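Local coordinates for protein sugar-binding transcriptional regulator, LacI family (Enterococcus faecalis, PDB 3CS3) that probably represses transcription by binding operator DNA, and carries a periplasmic-binding-protein-like domain of the kind that senses sugars in this family, at residues E111-V116 and D180-N185; L122-P127 and D186-G191; A165-I170 and Y193-E198. All blocks are in the same frame, centred on the assembly; numbering follows the deposited sequence.

Contact 1: E111-V116 and D180-N185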
loop_
_atom_site.group_PDB
_atom_site.type_symbol
_atom_site.label_atom_id
_atom_site.label_comp_id
_atom_site.label_asym_id
_atom_site.label_seq_id
_atom_site.Cartn_x
_atom_site.Cartn_y
_atom_site.Cartn_z
ATOM N N GLU A 111 0.531 -29.136 3.080
ATOM C CA GLU A 111 0.992 -30.322 2.365
ATOM C C GLU A 111 2.506 -30.327 2.244
ATOM O O GLU A 111 3.124 -31.388 2.226
ATOM C CB GLU A 111 0.400 -30.323 0.960
ATOM C CG GLU A 111 0.307 -31.659 0.275
ATOM C CD GLU A 111 -0.487 -31.576 -1.019
ATOM O OE1 GLU A 111 -0.001 -30.931 -1.978
ATOM O OE2 GLU A 111 -1.596 -32.153 -1.079
ATOM N N GLN A 112 3.092 -29.135 2.151
ATOM C CA GLN A 112 4.529 -28.986 2.005
ATOM C C GLN A 112 5.255 -29.309 3.301
ATOM O O GLN A 112 6.376 -29.834 3.271
ATOM C CB GLN A 112 4.880 -27.567 1.552
ATOM C CG GLN A 112 4.213 -27.132 0.261
ATOM C CD GLN A 112 4.732 -27.889 -0.938
ATOM O OE1 GLN A 112 5.937 -28.061 -1.099
ATOM N NE2 GLN A 112 3.821 -28.346 -1.789
ATOM N N PHE A 113 4.628 -28.981 4.432
ATOM C CA PHE A 113 5.183 -29.325 5.744
ATOM C C PHE A 113 5.125 -30.832 5.980
ATOM O O PHE A 113 6.072 -31.408 6.508
ATOM C CB PHE A 113 4.471 -28.582 6.872
ATOM C CG PHE A 113 4.647 -27.087 6.825
ATOM C CD1 PHE A 113 5.739 -26.480 7.440
ATOM C CD2 PHE A 113 3.706 -26.282 6.177
ATOM C CE1 PHE A 113 5.894 -25.092 7.404
ATOM C CE2 PHE A 113 3.851 -24.906 6.126
ATOM C CZ PHE A 113 4.952 -24.304 6.741
ATOM N N VAL A 114 4.018 -31.457 5.570
ATOM C CA VAL A 114 3.875 -32.916 5.596
ATOM C C VAL A 114 4.953 -33.583 4.732
ATOM O O VAL A 114 5.726 -34.400 5.237
ATOM C CB VAL A 114 2.457 -33.381 5.146
ATOM C CG1 VAL A 114 2.406 -34.893 4.958
ATOM C CG2 VAL A 114 1.395 -32.939 6.141
ATOM N N ASN A 115 5.024 -33.197 3.457
ATOM C CA ASN A 115 5.954 -33.786 2.483
ATOM C C ASN A 115 7.431 -33.711 2.863
ATOM O O ASN A 115 8.231 -34.526 2.402
ATOM C CB ASN A 115 5.746 -33.172 1.092
ATOM C CG ASN A 115 4.445 -33.619 0.434
ATOM O OD1 ASN A 115 3.684 -34.405 0.997
ATOM N ND2 ASN A 115 4.186 -33.111 -0.765
ATOM N N VAL A 116 7.777 -32.741 3.708
ATOM C CA VAL A 116 9.143 -32.562 4.197
ATOM C C VAL A 116 9.369 -33.292 5.543
ATOM O O VAL A 116 10.502 -33.418 6.018
ATOM C CB VAL A 116 9.507 -31.038 4.267
ATOM C CG1 VAL A 116 9.168 -30.426 5.632
ATOM C CG2 VAL A 116 10.964 -30.808 3.916
ATOM N N ASP A 180 9.501 -24.532 11.973
ATOM C CA ASP A 180 8.621 -24.504 10.809
ATOM C C ASP A 180 7.410 -23.622 11.052
ATOM O O ASP A 180 6.654 -23.843 12.000
ATOM C CB ASP A 180 8.226 -25.921 10.397
ATOM C CG ASP A 180 9.403 -26.707 9.840
ATOM O OD1 ASP A 180 10.488 -26.113 9.664
ATOM O OD2 ASP A 180 9.247 -27.915 9.570
ATOM N N VAL A 181 7.253 -22.606 10.202
ATOM C CA VAL A 181 6.200 -21.602 10.353
ATOM C C VAL A 181 5.309 -21.513 9.115
ATOM O O VAL A 181 5.799 -21.380 7.989
ATOM C CB VAL A 181 6.777 -20.184 10.658
ATOM C CG1 VAL A 181 5.646 -19.181 10.919
ATOM C CG2 VAL A 181 7.735 -20.215 11.854
ATOM N N PHE A 182 4.001 -21.599 9.329
ATOM C CA PHE A 182 3.036 -21.241 8.303
ATOM C C PHE A 182 2.430 -19.907 8.717
ATOM O O PHE A 182 1.626 -19.841 9.648
ATOM C CB PHE A 182 1.981 -22.340 8.128
ATOM C CG PHE A 182 0.903 -22.022 7.115
ATOM C CD1 PHE A 182 1.149 -21.195 6.014
ATOM C CD2 PHE A 182 -0.358 -22.600 7.242
ATOM C CE1 PHE A 182 0.143 -20.909 5.093
ATOM C CE2 PHE A 182 -1.367 -22.329 6.315
ATOM C CZ PHE A 182 -1.116 -21.483 5.241
ATOM N N ALA A 183 2.877 -18.844 8.045
ATOM C CA ALA A 183 2.349 -17.500 8.254
ATOM C C ALA A 183 1.122 -17.346 7.373
ATOM O O ALA A 183 1.156 -17.701 6.197
ATOM C CB ALA A 183 3.387 -16.465 7.912
ATOM N N PHE A 184 0.035 -16.840 7.947
ATOM C CA PHE A 184 -1.259 -16.829 7.260
ATOM C C PHE A 184 -1.355 -15.706 6.230
ATOM O O PHE A 184 -2.237 -15.732 5.367
ATOM C CB PHE A 184 -2.430 -16.801 8.258
ATOM C CG PHE A 184 -2.796 -18.166 8.828
ATOM C CD1 PHE A 184 -4.049 -18.373 9.405
ATOM C CD2 PHE A 184 -1.903 -19.246 8.775
ATOM C CE1 PHE A 184 -4.397 -19.615 9.942
ATOM C CE2 PHE A 184 -2.245 -20.490 9.304
ATOM C CZ PHE A 184 -3.497 -20.678 9.882
ATOM N N ASN A 185 -0.460 -14.722 6.338
ATOM C CA ASN A 185 -0.140 -13.858 5.203
ATOM C C ASN A 185 1.336 -13.499 5.075
ATOM O O ASN A 185 2.109 -13.689 6.018
ATOM C CB ASN A 185 -1.083 -12.643 5.076
ATOM C CG ASN A 185 -0.805 -11.527 6.084
ATOM O OD1 ASN A 185 0.107 -11.582 6.917
ATOM N ND2 ASN A 185 -1.615 -10.483 5.990
#
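Phe113, on helix 102-115, points the edge and tip of its ring at three consecutive residues of strand 179-183, Asp180 to Phe182. Over 111-115 and 180-183 the axes approach to 10.2 Å and run nearly antiparallel, at 168°. CB leaves the helix toward the strand, and chi1 of -64° turns CG away from the carbonyl carbon, which sends the ring across the gap. Along one side of the ring, CD1 and CE1 both rest near CB of Asp180, with Phe113 CE1 at 3.9 Å from Asp180 CB. At the tip, Phe113 CZ comes to 3.3 Å from O of Val181, so the ring edge meets that carbonyl oxygen close to the ring plane. On the other side, Phe113 CE2 packs at 3.8 Å from CB of Phe182, whose own ring then heads away from Phe113, the two side chains crossing at about a right angle. Asp180 offers Phe113 only its methylene here; its carboxylate turns to a salt bridge with Arg208 and a hydrogen bond from Ser118. Phe267 and Val121 also touch the Phe113 ring. A helix packed through its apolar face on a parallel sheet is the layered alpha/beta arrangement of this periplasmic-binding-protein-like domain.

Contact 2: L122-P127 and D186-G191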
loop_
_atom_site.group_PDB
_atom_site.type_symbol
_atom_site.label_atom_id
_atom_site.label_comp_id
_atom_site.label_asym_id
_atom_site.label_seq_id
_atom_site.Cartn_x
_atom_site.Cartn_y
_atom_site.Cartn_z
ATOM N N LEU A 122 4.384 -24.254 13.396
ATOM C CA LEU A 122 3.872 -23.083 14.096
ATOM C C LEU A 122 2.938 -22.309 13.161
ATOM O O LEU A 122 3.319 -21.939 12.052
ATOM C CB LEU A 122 5.020 -22.223 14.654
ATOM C CG LEU A 122 5.793 -22.863 15.824
ATOM C CD1 LEU A 122 6.984 -23.704 15.366
ATOM C CD2 LEU A 122 6.274 -21.830 16.804
ATOM N N LEU A 123 1.700 -22.115 13.604
ATOM C CA LEU A 123 0.669 -21.509 12.773
ATOM C C LEU A 123 0.452 -20.066 13.188
ATOM O O LEU A 123 -0.255 -19.787 14.155
ATOM C CB LEU A 123 -0.648 -22.302 12.847
ATOM C CG LEU A 123 -0.663 -23.785 12.437
ATOM C CD1 LEU A 123 -1.961 -24.453 12.888
ATOM C CD2 LEU A 123 -0.456 -23.981 10.931
ATOM N N LEU A 124 1.086 -19.152 12.457
ATOM C CA LEU A 124 0.942 -17.723 12.709
ATOM C C LEU A 124 -0.317 -17.235 11.993
ATOM O O LEU A 124 -0.330 -17.046 10.771
ATOM C CB LEU A 124 2.202 -16.976 12.249
ATOM C CG LEU A 124 2.355 -15.458 12.420
ATOM C CD1 LEU A 124 1.835 -14.936 13.767
ATOM C CD2 LEU A 124 3.818 -15.066 12.205
ATOM N N SER A 125 -1.383 -17.068 12.766
ATOM C CA SER A 125 -2.685 -16.761 12.211
ATOM C C SER A 125 -2.954 -15.268 12.233
ATOM O O SER A 125 -2.224 -14.513 12.873
ATOM C CB SER A 125 -3.790 -17.512 12.969
ATOM O OG SER A 125 -3.971 -16.989 14.270
ATOM N N GLY A 126 -3.998 -14.852 11.520
ATOM C CA GLY A 126 -4.532 -13.506 11.650
ATOM C C GLY A 126 -5.567 -13.474 12.763
ATOM O O GLY A 126 -5.547 -14.328 13.655
ATOM N N PRO A 127 -6.485 -12.490 12.717
ATOM C CA PRO A 127 -7.542 -12.307 13.714
ATOM C C PRO A 127 -8.456 -13.523 13.775
ATOM O O PRO A 127 -8.879 -14.029 12.733
ATOM C CB PRO A 127 -8.307 -11.088 13.190
ATOM C CG PRO A 127 -7.341 -10.392 12.298
ATOM C CD PRO A 127 -6.558 -11.471 11.658
ATOM N N ASP A 186 1.702 -12.995 3.893
ATOM C CA ASP A 186 3.066 -12.587 3.551
ATOM C C ASP A 186 3.602 -11.456 4.423
ATOM O O ASP A 186 4.791 -11.402 4.696
ATOM C CB ASP A 186 3.148 -12.163 2.080
ATOM C CG ASP A 186 3.461 -13.326 1.138
ATOM O OD1 ASP A 186 3.292 -14.506 1.521
ATOM O OD2 ASP A 186 3.887 -13.053 -0.003
ATOM N N GLU A 187 2.723 -10.561 4.856
ATOM C CA GLU A 187 3.126 -9.438 5.701
ATOM C C GLU A 187 3.605 -9.864 7.074
ATOM O O GLU A 187 4.600 -9.327 7.566
ATOM C CB GLU A 187 1.990 -8.445 5.854
ATOM C CG GLU A 187 1.602 -7.782 4.564
ATOM C CD GLU A 187 0.189 -7.293 4.619
ATOM O OE1 GLU A 187 -0.150 -6.622 5.619
ATOM O OE2 GLU A 187 -0.574 -7.601 3.680
ATOM N N MET A 188 2.899 -10.818 7.690
ATOM C CA MET A 188 3.345 -11.411 8.954
ATOM C C MET A 188 4.661 -12.168 8.747
ATOM O O MET A 188 5.542 -12.119 9.598
ATOM C CB MET A 188 2.264 -12.312 9.582
ATOM C CG MET A 188 1.126 -11.547 10.276
ATOM S SD MET A 188 -0.064 -12.528 11.224
ATOM C CE MET A 188 -0.571 -13.703 9.967
ATOM N N ALA A 189 4.802 -12.829 7.597
ATOM C CA ALA A 189 6.048 -13.506 7.228
ATOM C C ALA A 189 7.217 -12.538 7.062
ATOM O O ALA A 189 8.330 -12.853 7.474
ATOM C CB ALA A 189 5.861 -14.339 5.961
ATOM N N ILE A 190 6.962 -11.368 6.469
ATOM C CA ILE A 190 7.983 -10.317 6.328
ATOM C C ILE A 190 8.415 -9.792 7.700
ATOM O O ILE A 190 9.599 -9.544 7.930
ATOM C CB ILE A 190 7.526 -9.160 5.381
ATOM C CG1 ILE A 190 7.371 -9.656 3.933
ATOM C CG2 ILE A 190 8.486 -7.952 5.439
ATOM C CD1 ILE A 190 8.625 -10.277 3.308
ATOM N N GLY A 191 7.451 -9.659 8.611
ATOM C CA GLY A 191 7.725 -9.373 10.023
ATOM C C GLY A 191 8.652 -10.384 10.679
ATOM O O GLY A 191 9.499 -10.012 11.486
#
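Met188, in the first turn of helix 186-196, reaches across to the C-terminal end of strand 121-125, where it meets Leu124, Ser125 and Gly126. The strand belongs to the parallel four-stranded sheet of this Rossmann-like, periplasmic-binding-protein-like domain, and the helix packs on it; the helix follows directly on strand 179-183, the neighbour of 121-125 in that sheet.

The apolar part of the contact joins two side chains that run across each other at a slant. SD of Met188 sits 4.0 Å from CG of Leu124 and equally close to CD1, while the other methyl, CD2, looks back toward CB of Met188. Leu124 holds its CG opposite the backbone N (chi1 -178°), which directs the isobutyl group at the helix. Leu124 goes on to touch helix 160-170, and Met188 meets Ser162 of the same helix, so the pair sits where strand 121-125 and helices 160-170 and 186-196 come together.

The second part is carbon and sulfur against the strand backbone. The thioether chain is extended at chi2 and bends only at chi3 (-54°), which brings its methyl down beside the strand. CE of Met188 approaches O of Leu124 to 3.4 Å, and SD of Met188 lies 3.4 Å from O of Ser125. Met188 CE also reaches N of Gly126, at 3.9 Å. These are close van der Waals contacts with polar backbone atoms.

The hydrogen bonds are local to each side. N of Met188 is bonded to OD1 of Asn185, the N-cap of the helix. On the strand side, Ser125 OG donates to O of Gly126 at 3.2 Å, in the carbonyl plane on a lone pair, with a C=O...OG angle of 137°.

Contact 3: A165-I170 and Y193-E198; sequences AAAKKI and YKYVAE
Helices 160-170 and 186-196 come close where Ala167 faces Tyr195, their CA atoms 6.4 Å apart. The two helices are neighbours on one face of the parallel sheet of the periplasmic-binding-protein-like domain, and between them in the chain runs strand 179-183. At the base two CB atoms meet: CB of Ala167 lies 3.8 Å from CB of Tyr195, and the small methyl of Ala167 is consistent with this close approach.

From there the phenol ring reaches outward over helix 160-170. With chi1 at -174° the ring of Tyr195 swings out on the side away from its own N, which carries it toward helix 160-170. One face receives the backbone of Lys168 in a CH-pi contact, Lys168 CA standing 3.9 Å from the Tyr195 ring centroid and 17° off the normal. O of Ala167 approaches CE1 of Tyr195 obliquely, at 3.8 Å. Tyr164 adds its ring edge-to-face to Tyr195 and bonds through its hydroxyl to Glu198, so Glu198 is linked to helix 160-170 as well.

Lys168 crosses the tyrosine at about a right angle and touches it through its aliphatic part; the chain bends at chi3 (88°), and its amino end leads away from the other helix. CB of Lys168 packs on CE2 of Tyr195 at 3.8 Å, while CG of Lys168 lies 3.6 Å from the Tyr195 OH.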
loop_
_atom_site.group_PDB
_atom_site.type_symbol
_atom_site.label_atom_id
_atom_site.label_comp_id
_atom_site.label_asym_id
_atom_site.label_seq_id
_atom_site.Cartn_x
_atom_site.Cartn_y
_atom_site.Cartn_z
ATOM N N ALA A 165 6.585 -9.488 16.403
ATOM C CA ALA A 165 6.330 -9.869 17.788
ATOM C C ALA A 165 6.220 -11.386 17.967
ATOM O O ALA A 165 6.696 -11.930 18.971
ATOM C CB ALA A 165 5.064 -9.180 18.292
ATOM N N ALA A 166 5.598 -12.056 16.993
ATOM C CA ALA A 166 5.491 -13.517 16.978
ATOM C C ALA A 166 6.853 -14.187 16.913
ATOM O O ALA A 166 7.116 -15.110 17.673
ATOM C CB ALA A 166 4.641 -13.981 15.827
ATOM N N ALA A 167 7.711 -13.707 16.015
ATOM C CA ALA A 167 9.069 -14.233 15.863
ATOM C C ALA A 167 9.916 -14.060 17.129
ATOM O O ALA A 167 10.744 -14.915 17.441
ATOM C CB ALA A 167 9.755 -13.591 14.666
ATOM N N LYS A 168 9.694 -12.960 17.849
ATOM C CA LYS A 168 10.358 -12.706 19.128
ATOM C C LYS A 168 9.875 -13.688 20.195
ATOM O O LYS A 168 10.665 -14.163 21.009
ATOM C CB LYS A 168 10.131 -11.257 19.584
ATOM C CG LYS A 168 11.072 -10.796 20.703
ATOM C CD LYS A 168 10.934 -9.308 21.018
ATOM C CE LYS A 168 9.847 -9.049 22.056
ATOM N NZ LYS A 168 9.933 -7.672 22.619
ATOM N N LYS A 169 8.578 -13.992 20.168
ATOM C CA LYS A 169 7.972 -14.955 21.087
ATOM C C LYS A 169 8.410 -16.388 20.769
ATOM O O LYS A 169 8.707 -17.157 21.681
ATOM C CB LYS A 169 6.443 -14.824 21.063
ATOM C CG LYS A 169 5.704 -15.672 22.101
ATOM C CD LYS A 169 4.351 -15.072 22.507
ATOM C CE LYS A 169 3.227 -15.400 21.520
ATOM N NZ LYS A 169 3.098 -14.399 20.417
ATOM N N ILE A 170 8.461 -16.723 19.478
ATOM C CA ILE A 170 8.869 -18.051 19.001
ATOM C C ILE A 170 10.315 -18.369 19.367
ATOM O O ILE A 170 10.598 -19.427 19.937
ATOM C CB ILE A 170 8.686 -18.187 17.463
ATOM C CG1 ILE A 170 7.205 -18.220 17.098
ATOM C CG2 ILE A 170 9.354 -19.450 16.935
ATOM C CD1 ILE A 170 6.922 -17.962 15.626
ATOM N N TYR A 193 10.896 -12.247 8.935
ATOM C CA TYR A 193 12.173 -11.895 8.287
ATOM C C TYR A 193 12.904 -10.764 9.016
ATOM O O TYR A 193 14.110 -10.854 9.246
ATOM C CB TYR A 193 11.958 -11.469 6.837
ATOM C CG TYR A 193 11.950 -12.575 5.816
ATOM C CD1 TYR A 193 10.874 -13.455 5.714
ATOM C CD2 TYR A 193 13.003 -12.721 4.923
ATOM C CE1 TYR A 193 10.859 -14.466 4.761
ATOM C CE2 TYR A 193 13.000 -13.727 3.964
ATOM C CZ TYR A 193 11.923 -14.595 3.891
ATOM O OH TYR A 193 11.909 -15.590 2.945
ATOM N N LYS A 194 12.160 -9.715 9.370
ATOM C CA LYS A 194 12.701 -8.558 10.093
ATOM C C LYS A 194 13.431 -8.934 11.381
ATOM O O LYS A 194 14.576 -8.526 11.580
ATOM C CB LYS A 194 11.602 -7.533 10.398
ATOM C CG LYS A 194 11.671 -6.254 9.577
ATOM C CD LYS A 194 11.018 -6.380 8.203
ATOM C CE LYS A 194 11.132 -5.060 7.441
ATOM N NZ LYS A 194 10.072 -4.879 6.413
ATOM N N TYR A 195 12.774 -9.720 12.233
ATOM C CA TYR A 195 13.359 -10.136 13.508
ATOM C C TYR A 195 14.528 -11.107 13.349
ATOM O O TYR A 195 15.502 -11.027 14.099
ATOM C CB TYR A 195 12.296 -10.729 14.444
ATOM C CG TYR A 195 12.830 -11.044 15.826
ATOM C CD1 TYR A 195 13.212 -12.341 16.170
ATOM C CD2 TYR A 195 12.978 -10.041 16.779
ATOM C CE1 TYR A 195 13.718 -12.629 17.429
ATOM C CE2 TYR A 195 13.483 -10.319 18.040
ATOM C CZ TYR A 195 13.849 -11.614 18.358
ATOM O OH TYR A 195 14.346 -11.896 19.608
ATOM N N VAL A 196 14.429 -12.012 12.377
ATOM C CA VAL A 196 15.479 -13.008 12.121
ATOM C C VAL A 196 16.761 -12.347 11.584
ATOM O O VAL A 196 17.872 -12.830 11.829
ATOM C CB VAL A 196 14.952 -14.164 11.218
ATOM C CG1 VAL A 196 16.071 -15.067 10.717
ATOM C CG2 VAL A 196 13.936 -14.997 11.986
ATOM N N ALA A 197 16.594 -11.213 10.902
ATOM C CA ALA A 197 17.713 -10.379 10.460
ATOM C C ALA A 197 18.482 -9.759 11.637
ATOM O O ALA A 197 19.643 -9.379 11.491
ATOM C CB ALA A 197 17.225 -9.293 9.507
ATOM N N GLU A 198 17.833 -9.672 12.796
ATOM C CA GLU A 198 18.470 -9.191 14.022
ATOM C C GLU A 198 18.997 -10.335 14.902
ATOM O O GLU A 198 19.370 -10.113 16.058
ATOM C CB GLU A 198 17.495 -8.324 14.825
ATOM C CG GLU A 198 17.033 -7.055 14.117
ATOM C CD GLU A 198 15.898 -6.348 14.848
ATOM O OE1 GLU A 198 15.221 -5.501 14.224
ATOM O OE2 GLU A 198 15.676 -6.638 16.046
#

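Along the chain the six segments come as 111-116, 122-127, 165-170, 180-185, 186-191 and 193-198. All three contacts have therefore opened before the first one closes: every pair crosses, and none nests. Contact 1 closes the first loop, bringing helix 102-115 onto strand 179-183 after the chain has passed through two strands and two helices. Contact 2 closes next, joining strand 121-125 to helix 186-196. Contact 3 closes last and shortest, pairing that helix with helix 160-170. Strands 121-125 and 179-183 are hydrogen-bonded neighbours, linking contacts 1 and 2 through Leu122 with Asp180 and Phe182; Leu122 also packs on Ile170 and Leu124 on Ala166, joining contact 2 to contact 3.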